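Local coordinates for protein glucose-6-phosphate 1-dehydrogenase (Mycobacterium avium, PDB 4LGV) that probably catalyses the NADP-dependent oxidation of glucose 6-phosphate to 6-phosphogluconolactone, the entry step of the pentose phosphate pathway, at residues Y52-R56 with R57-E61; A214-D218 with R219-S223. All coordinates share one frame; numbering follows the deposited sequence.

In the fold
Contact 1 closes the C-terminal end of helix 41-56 and starts the loop to strand 64-68 in the parallel sheet of the NAD-binding domain. Contact 2 comes later along the chain, where the loop after helix 211-214 turns into strand 222-230 of the nine-stranded mixed sheet of the C-terminal domain. The centres of contact 1 and contact 2 are about 44 Å apart, and the nearest atoms of contact 1 and contact 2 about 28 Å, so they do not touch. Each is a local turn joining a helix to a strand. Contact 1 packs against helix 413-424 of the C-terminal domain, whereas contact 2 meets two other subunits, placing one at a junction within the chain and the other in the assembly.

Contact 1. Residues Y52-R56 with R57-E61; sequences YRLER and REELE
L54 and E59 are joined where helix 41-56 ends: E59 N donates to L54 O (2.8 Å, N-H...O 166°), and inside this i to i+5 bond E58 N donates to E55 O at 2.9 Å. E58 leaves helical geometry with a positive phi of 62°, while R57 N still makes the i to i+4 bond to R53 O.

R57 lies back along the last turn. A bend at its chi3 (-72°) folds the guanidinium over the backbone, leaving R53 O 3.8 Å above the guanidinium plane, over its centre. E59 OE1 lies close to the guanidinium plane at its edge, where R57 NE forms a salt bridge with it at 3.1 Å, meeting the carboxylate from above its plane. R57 NH1 comes within 4.0 Å of R53 NE, the two planes steeply inclined; E417 OE1 on helix 413-424 takes a salt bridge from both arginines, which probably offsets the like charges.

On the apolar side, L60 reaches back across the terminus at about a right angle to L54, with L60 CG 3.9 Å from L54 CB. One of its methyls, L60 CD1, sits 3.7 Å from E55 OE1. A bend at chi2 turns the E55 carboxylate toward the exit loop, where water 1 donates to E55 OE2 at 2.6 Å and also to L60 O. R103 and R99 of helix 94-103 bind OE1 and OE2 of this carboxylate, probably stabilising its charged form.

The nested backbone bonds and positive phi define a Schellman motif, here ending the helix of the first beta-alpha-beta crossover, between strands 32-36 and 64-68 of the dinucleotide-binding fold.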
ATOM      1  N   TYR A  52       1.037  18.241 -48.819  1.00 24.96           N
ATOM      2  CA  TYR A  52       1.369  17.270 -49.869  1.00 25.06           C
ATOM      3  C   TYR A  52       1.241  15.854 -49.337  1.00 25.74           C
ATOM      4  O   TYR A  52       0.656  14.959 -50.014  1.00 25.84           O
ATOM      5  CB  TYR A  52       2.788  17.537 -50.425  1.00 24.67           C
ATOM      6  CG  TYR A  52       3.266  16.507 -51.390  1.00 24.54           C
ATOM      7  CD1 TYR A  52       2.942  16.593 -52.744  1.00 24.98           C
ATOM      8  CD2 TYR A  52       4.032  15.413 -50.966  1.00 24.82           C
ATOM      9  CE1 TYR A  52       3.306  15.587 -53.625  1.00 25.13           C
ATOM     10  CE2 TYR A  52       4.432  14.418 -51.857  1.00 25.27           C
ATOM     11  CZ  TYR A  52       4.078  14.522 -53.166  1.00 25.24           C
ATOM     12  OH  TYR A  52       4.480  13.546 -54.034  1.00 29.07           O
ATOM     13  N   ARG A  53       1.785  15.607 -48.144  1.00 25.49           N
ATOM     14  CA  ARG A  53       1.762  14.229 -47.575  1.00 26.29           C
ATOM     15  C   ARG A  53       0.350  13.799 -47.210  1.00 26.62           C
ATOM     16  O   ARG A  53      -0.042  12.653 -47.401  1.00 25.99           O
ATOM     17  CB  ARG A  53       2.683  14.118 -46.356  1.00 27.34           C
ATOM     18  CG  ARG A  53       4.167  14.232 -46.700  1.00 28.17           C
ATOM     19  CD  ARG A  53       5.028  14.480 -45.465  1.00 30.69           C
ATOM     20  NE  ARG A  53       4.948  13.433 -44.444  1.00 31.28           N
ATOM     21  CZ  ARG A  53       5.747  12.369 -44.374  1.00 32.18           C
ATOM     22  NH1 ARG A  53       6.730  12.187 -45.219  1.00 31.92           N
ATOM     23  NH2 ARG A  53       5.567  11.495 -43.402  1.00 34.16           N
ATOM     24  N   LEU A  54      -0.449  14.740 -46.736  1.00 28.12           N
ATOM     25  CA  LEU A  54      -1.836  14.425 -46.408  1.00 28.57           C
ATOM     26  C   LEU A  54      -2.576  14.103 -47.701  1.00 29.90           C
ATOM     27  O   LEU A  54      -3.377  13.166 -47.741  1.00 30.45           O
ATOM     28  CB  LEU A  54      -2.491  15.560 -45.645  1.00 29.22           C
ATOM     29  CG  LEU A  54      -2.024  15.803 -44.197  1.00 29.59           C
ATOM     30  CD1 LEU A  54      -2.461  17.187 -43.715  1.00 30.19           C
ATOM     31  CD2 LEU A  54      -2.571  14.761 -43.261  1.00 30.52           C
ATOM     32  N   GLU A  55      -2.273  14.841 -48.772  1.00 29.34           N
ATOM     33  CA  GLU A  55      -2.850  14.549 -50.086  1.00 29.57           C
ATOM     34  C   GLU A  55      -2.456  13.185 -50.590  1.00 29.96           C
ATOM     35  O   GLU A  55      -3.295  12.431 -51.071  1.00 31.28           O
ATOM     36  CB  GLU A  55      -2.414  15.591 -51.107  1.00 29.52           C
ATOM     37  CG  GLU A  55      -3.063  15.443 -52.467  1.00 29.13           C
ATOM     38  CD  GLU A  55      -4.516  15.781 -52.405  1.00 29.82           C
ATOM     39  OE1 GLU A  55      -4.847  16.969 -52.230  1.00 29.18           O
ATOM     40  OE2 GLU A  55      -5.335  14.864 -52.498  1.00 30.77           O
ATOM     41  N   ARG A  56      -1.184  12.852 -50.491  1.00 30.18           N
ATOM     42  CA  ARG A  56      -0.761  11.514 -50.844  1.00 31.66           C
ATOM     43  C   ARG A  56      -1.512  10.407 -50.102  1.00 33.47           C
ATOM     44  O   ARG A  56      -1.815   9.389 -50.677  1.00 35.63           O
ATOM     45  CB  ARG A  56       0.755  11.324 -50.629  1.00 31.14           C
ATOM     46  CG  ARG A  56       1.241   9.931 -51.066  1.00 31.14           C
ATOM     47  CD  ARG A  56       2.761   9.873 -51.090  1.00 32.18           C
ATOM     48  NE  ARG A  56       3.317  10.057 -49.742  1.00 34.67           N
ATOM     49  CZ  ARG A  56       4.470  10.665 -49.434  1.00 35.03           C
ATOM     50  NH1 ARG A  56       5.262  11.160 -50.377  1.00 34.76           N
ATOM     51  NH2 ARG A  56       4.837  10.748 -48.152  1.00 35.07           N
ATOM     52  N   ARG A  57      -1.742  10.592 -48.810  1.00 36.74           N
ATOM     53  CA  ARG A  57      -2.490   9.623 -47.987  1.00 39.44           C
ATOM     54  C   ARG A  57      -4.014   9.737 -48.189  1.00 39.56           C
ATOM     55  O   ARG A  57      -4.783   9.072 -47.493  1.00 39.00           O
ATOM     56  CB  ARG A  57      -2.188   9.849 -46.506  1.00 38.71           C
ATOM     57  CG  ARG A  57      -0.763   9.526 -46.135  1.00 41.44           C
ATOM     58  CD  ARG A  57      -0.578   9.347 -44.633  1.00 43.96           C
ATOM     59  NE  ARG A  57      -0.658  10.619 -43.938  1.00 44.48           N
ATOM     60  CZ  ARG A  57       0.363  11.474 -43.769  1.00 49.65           C
ATOM     61  NH1 ARG A  57       1.579  11.208 -44.235  1.00 49.44           N
ATOM     62  NH2 ARG A  57       0.168  12.625 -43.126  1.00 50.75           N
ATOM     63  N   GLU A  58      -4.426  10.600 -49.120  1.00 39.27           N
ATOM     64  CA  GLU A  58      -5.834  10.836 -49.445  1.00 40.55           C
ATOM     65  C   GLU A  58      -6.623  11.377 -48.253  1.00 40.25           C
ATOM     66  O   GLU A  58      -7.790  11.125 -48.133  1.00 40.57           O
ATOM     67  CB  GLU A  58      -6.487   9.573 -50.006  1.00 43.73           C
ATOM     68  CG  GLU A  58      -5.819   9.084 -51.300  1.00 48.60           C
ATOM     69  CD  GLU A  58      -6.336   7.754 -51.817  1.00 50.84           C
ATOM     70  OE1 GLU A  58      -7.060   7.033 -51.103  1.00 58.39           O
ATOM     71  OE2 GLU A  58      -5.996   7.421 -52.946  1.00 51.69           O
ATOM     72  N   GLU A  59      -5.978  12.166 -47.409  1.00 40.34           N
ATOM     73  CA  GLU A  59      -6.615  12.725 -46.232  1.00 40.41           C
ATOM     74  C   GLU A  59      -7.088  14.187 -46.385  1.00 38.99           C
ATOM     75  O   GLU A  59      -7.749  14.698 -45.498  1.00 38.09           O
ATOM     76  CB  GLU A  59      -5.713  12.546 -45.003  1.00 41.33           C
ATOM     77  CG  GLU A  59      -5.646  11.086 -44.537  1.00 45.69           C
ATOM     78  CD  GLU A  59      -4.569  10.810 -43.466  1.00 48.89           C
ATOM     79  OE1 GLU A  59      -3.553  11.518 -43.358  1.00 49.42           O
ATOM     80  OE2 GLU A  59      -4.733   9.850 -42.706  1.00 58.07           O
ATOM     81  N   LEU A  60      -6.795  14.828 -47.508  1.00 37.29           N
ATOM     82  CA  LEU A  60      -7.366  16.160 -47.814  1.00 36.11           C
ATOM     83  C   LEU A  60      -8.640  15.997 -48.640  1.00 37.15           C
ATOM     84  O   LEU A  60      -8.638  15.322 -49.675  1.00 39.09           O
ATOM     85  CB  LEU A  60      -6.382  17.001 -48.624  1.00 33.42           C
ATOM     86  CG  LEU A  60      -5.064  17.407 -47.939  1.00 31.50           C
ATOM     87  CD1 LEU A  60      -4.244  18.278 -48.871  1.00 31.00           C
ATOM     88  CD2 LEU A  60      -5.301  18.144 -46.634  1.00 30.61           C
ATOM     89  N   GLU A  61      -9.731  16.587 -48.170  1.00 38.29           N
ATOM     90  CA  GLU A  61     -11.032  16.438 -48.844  1.00 41.95           C
ATOM     91  C   GLU A  61     -11.729  17.769 -49.102  1.00 39.88           C
ATOM     92  O   GLU A  61     -12.843  17.762 -49.572  1.00 41.66           O
ATOM     93  CB  GLU A  61     -11.987  15.551 -48.012  1.00 44.98           C
ATOM     94  CG  GLU A  61     -11.452  14.152 -47.682  1.00 48.45           C
ATOM     95  CD  GLU A  61     -12.117  13.453 -46.481  1.00 49.87           C
ATOM     96  OE1 GLU A  61     -12.622  14.111 -45.534  1.00 51.51           O
ATOM     97  OE2 GLU A  61     -12.071  12.210 -46.473  1.00 50.34           O
TER
HETATM   98  O   HOH W   1      -6.662  13.729 -50.597  1.00 23.55           O

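Contact 2. Residues A214-D218 with R219-S223; sequences AKLWD and RDSIS
An Asx turn at D218 leads the chain into strand 222-230: D218 OD1 accepts from D220 N at 3.0 Å, the donor lying above the carboxylate plane. The side chain of D218 stands between its own backbone N and carbonyl carbon (chi1 64°), which brings OD1 over the turn it closes.

The main-chain oxygen of the same residue is gripped twice. I222 N approaches D218 O in the carbonyl plane at 2.9 Å, while S221 N reaches it at 3.0 Å from above that plane, the C=O...N angle falling to 128°. One carbonyl thus serves both the i+3 and the i+4 amide, and the carboxylate takes the i+2 amide.

Earlier in the chain, W217 centres an inverse gamma turn, whose closing bond from D218 N to L216 O is weak. That turn sets L216 O against the incoming residues, 3.3 Å from S221 CB and 3.5 Å from I222 CG1. Water 2 ties the two limbs together: it donates to K215 O and D218 OD1 and accepts from S221 OG at 2.7 Å. The carboxylates of D218 and D220 are neighbours, with D218 OD1 4.3 Å from D220 OD2, and water 3 lies between them.

K215 of the second subunit packs on L216, D220 and S221, and P358 of the third subunit packs on R219. The side-chain bond to i+2 combined with the backbone bonds to i+3 and i+4 identifies an Asx motif, here at the mouth of a strand inside the mixed sheet of the C-terminal domain.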
ATOM      1  N   ALA A 214       1.028   0.650 -12.636  1.00 18.86           N
ATOM      2  CA  ALA A 214       0.204   1.547 -11.839  1.00 19.31           C
ATOM      3  C   ALA A 214       0.501   1.384 -10.370  1.00 20.25           C
ATOM      4  O   ALA A 214       0.497   2.355  -9.627  1.00 20.92           O
ATOM      5  CB  ALA A 214      -1.284   1.299 -12.098  1.00 19.46           C
ATOM      6  N   LYS A 215       0.737   0.157  -9.905  1.00 21.16           N
ATOM      7  CA  LYS A 215       1.112  -0.061  -8.519  1.00 21.78           C
ATOM      8  C   LYS A 215       2.375   0.653  -8.090  1.00 20.60           C
ATOM      9  O   LYS A 215       2.507   0.957  -6.915  1.00 20.97           O
ATOM     10  CB  LYS A 215       1.330  -1.546  -8.258  1.00 24.41           C
ATOM     11  CG  LYS A 215       0.041  -2.312  -8.073  1.00 28.29           C
ATOM     12  CD  LYS A 215      -0.676  -1.735  -6.838  1.00 31.61           C
ATOM     13  CE  LYS A 215      -1.621  -2.688  -6.138  1.00 35.62           C
ATOM     14  NZ  LYS A 215      -2.584  -3.071  -7.180  1.00 38.83           N
ATOM     15  N   LEU A 216       3.295   0.917  -9.009  1.00 19.36           N
ATOM     16  CA  LEU A 216       4.563   1.551  -8.698  1.00 18.87           C
ATOM     17  C   LEU A 216       4.528   3.067  -8.871  1.00 18.79           C
ATOM     18  O   LEU A 216       5.477   3.750  -8.517  1.00 18.71           O
ATOM     19  CB  LEU A 216       5.662   0.978  -9.601  1.00 19.13           C
ATOM     20  CG  LEU A 216       5.822  -0.538  -9.670  1.00 19.76           C
ATOM     21  CD1 LEU A 216       6.844  -0.992 -10.685  1.00 20.00           C
ATOM     22  CD2 LEU A 216       6.191  -1.073  -8.293  1.00 20.07           C
ATOM     23  N   TRP A 217       3.425   3.618  -9.358  1.00 18.77           N
ATOM     24  CA  TRP A 217       3.466   4.975  -9.908  1.00 18.64           C
ATOM     25  C   TRP A 217       3.085   6.074  -8.914  1.00 18.95           C
ATOM     26  O   TRP A 217       2.198   6.892  -9.152  1.00 18.91           O
ATOM     27  CB  TRP A 217       2.538   5.015 -11.135  1.00 18.34           C
ATOM     28  CG  TRP A 217       3.043   5.833 -12.236  1.00 17.96           C
ATOM     29  CD1 TRP A 217       2.859   7.174 -12.402  1.00 17.87           C
ATOM     30  CD2 TRP A 217       3.752   5.377 -13.375  1.00 17.72           C
ATOM     31  NE1 TRP A 217       3.481   7.583 -13.569  1.00 18.02           N
ATOM     32  CE2 TRP A 217       4.027   6.498 -14.182  1.00 17.91           C
ATOM     33  CE3 TRP A 217       4.196   4.131 -13.803  1.00 18.07           C
ATOM     34  CZ2 TRP A 217       4.671   6.386 -15.411  1.00 17.98           C
ATOM     35  CZ3 TRP A 217       4.871   4.026 -15.007  1.00 17.97           C
ATOM     36  CH2 TRP A 217       5.095   5.137 -15.799  1.00 17.99           C
ATOM     37  N   ASP A 218       3.757   6.067  -7.782  1.00 20.01           N
ATOM     38  CA  ASP A 218       3.578   7.064  -6.719  1.00 19.97           C
ATOM     39  C   ASP A 218       4.824   7.135  -5.789  1.00 20.50           C
ATOM     40  O   ASP A 218       5.788   6.384  -5.970  1.00 21.16           O
ATOM     41  CB  ASP A 218       2.317   6.816  -5.953  1.00 20.07           C
ATOM     42  CG  ASP A 218       2.325   5.496  -5.218  1.00 20.88           C
ATOM     43  OD1 ASP A 218       3.395   5.055  -4.759  1.00 22.39           O
ATOM     44  OD2 ASP A 218       1.254   4.893  -5.068  1.00 20.71           O
ATOM     45  N   ARG A 219       4.826   8.094  -4.863  1.00 20.21           N
ATOM     46  CA  ARG A 219       5.973   8.361  -4.000  1.00 20.49           C
ATOM     47  C   ARG A 219       6.353   7.216  -3.084  1.00 20.83           C
ATOM     48  O   ARG A 219       7.417   7.257  -2.462  1.00 20.33           O
ATOM     49  CB  ARG A 219       5.664   9.572  -3.114  1.00 20.97           C
ATOM     50  CG  ARG A 219       4.514   9.335  -2.155  1.00 21.10           C
ATOM     51  CD  ARG A 219       3.940  10.632  -1.631  1.00 21.24           C
ATOM     52  NE  ARG A 219       4.900  11.325  -0.773  1.00 22.16           N
ATOM     53  CZ  ARG A 219       5.110  11.050   0.519  1.00 21.93           C
ATOM     54  NH1 ARG A 219       4.503  10.055   1.130  1.00 21.31           N
ATOM     55  NH2 ARG A 219       5.956  11.791   1.187  1.00 22.24           N
ATOM     56  N   ASP A 220       5.496   6.204  -2.960  1.00 20.95           N
ATOM     57  CA  ASP A 220       5.816   5.088  -2.084  1.00 22.12           C
ATOM     58  C   ASP A 220       6.821   4.193  -2.793  1.00 21.93           C
ATOM     59  O   ASP A 220       7.569   3.449  -2.121  1.00 21.89           O
ATOM     60  CB  ASP A 220       4.573   4.276  -1.683  1.00 24.02           C
ATOM     61  CG  ASP A 220       3.619   5.046  -0.768  1.00 26.41           C
ATOM     62  OD1 ASP A 220       4.021   6.035  -0.134  1.00 26.82           O
ATOM     63  OD2 ASP A 220       2.448   4.628  -0.635  1.00 30.61           O
ATOM     64  N   SER A 221       6.854   4.252  -4.132  1.00 20.58           N
ATOM     65  CA  SER A 221       7.834   3.464  -4.857  1.00 20.58           C
ATOM     66  C   SER A 221       8.906   4.326  -5.496  1.00 20.64           C
ATOM     67  O   SER A 221      10.022   3.875  -5.661  1.00 20.87           O
ATOM     68  CB  SER A 221       7.147   2.532  -5.891  1.00 20.23           C
ATOM     69  OG  SER A 221       6.387   1.487  -5.274  1.00 20.58           O
ATOM     70  N   ILE A 222       8.540   5.526  -5.934  1.00 20.98           N
ATOM     71  CA  ILE A 222       9.417   6.358  -6.775  1.00 21.35           C
ATOM     72  C   ILE A 222      10.111   7.361  -5.881  1.00 22.17           C
ATOM     73  O   ILE A 222       9.449   8.058  -5.112  1.00 22.17           O
ATOM     74  CB  ILE A 222       8.630   7.153  -7.819  1.00 20.68           C
ATOM     75  CG1 ILE A 222       7.875   6.261  -8.806  1.00 20.69           C
ATOM     76  CG2 ILE A 222       9.519   8.101  -8.567  1.00 20.55           C
ATOM     77  CD1 ILE A 222       8.703   5.204  -9.456  1.00 21.15           C
ATOM     78  N   SER A 223      11.442   7.419  -5.968  1.00 23.29           N
ATOM     79  CA  SER A 223      12.212   8.389  -5.149  1.00 25.14           C
ATOM     80  C   SER A 223      12.557   9.672  -5.867  1.00 24.08           C
ATOM     81  O   SER A 223      12.651  10.703  -5.238  1.00 24.72           O
ATOM     82  CB  SER A 223      13.510   7.823  -4.595  1.00 26.69           C
ATOM     83  OG  SER A 223      14.376   7.560  -5.674  1.00 29.18           O
TER
HETATM   84  O   HOH W   2       3.815   2.335  -5.013  1.00 19.03           O
HETATM   85  O   HOH W   3       0.920   3.506  -2.723  1.00 28.53           O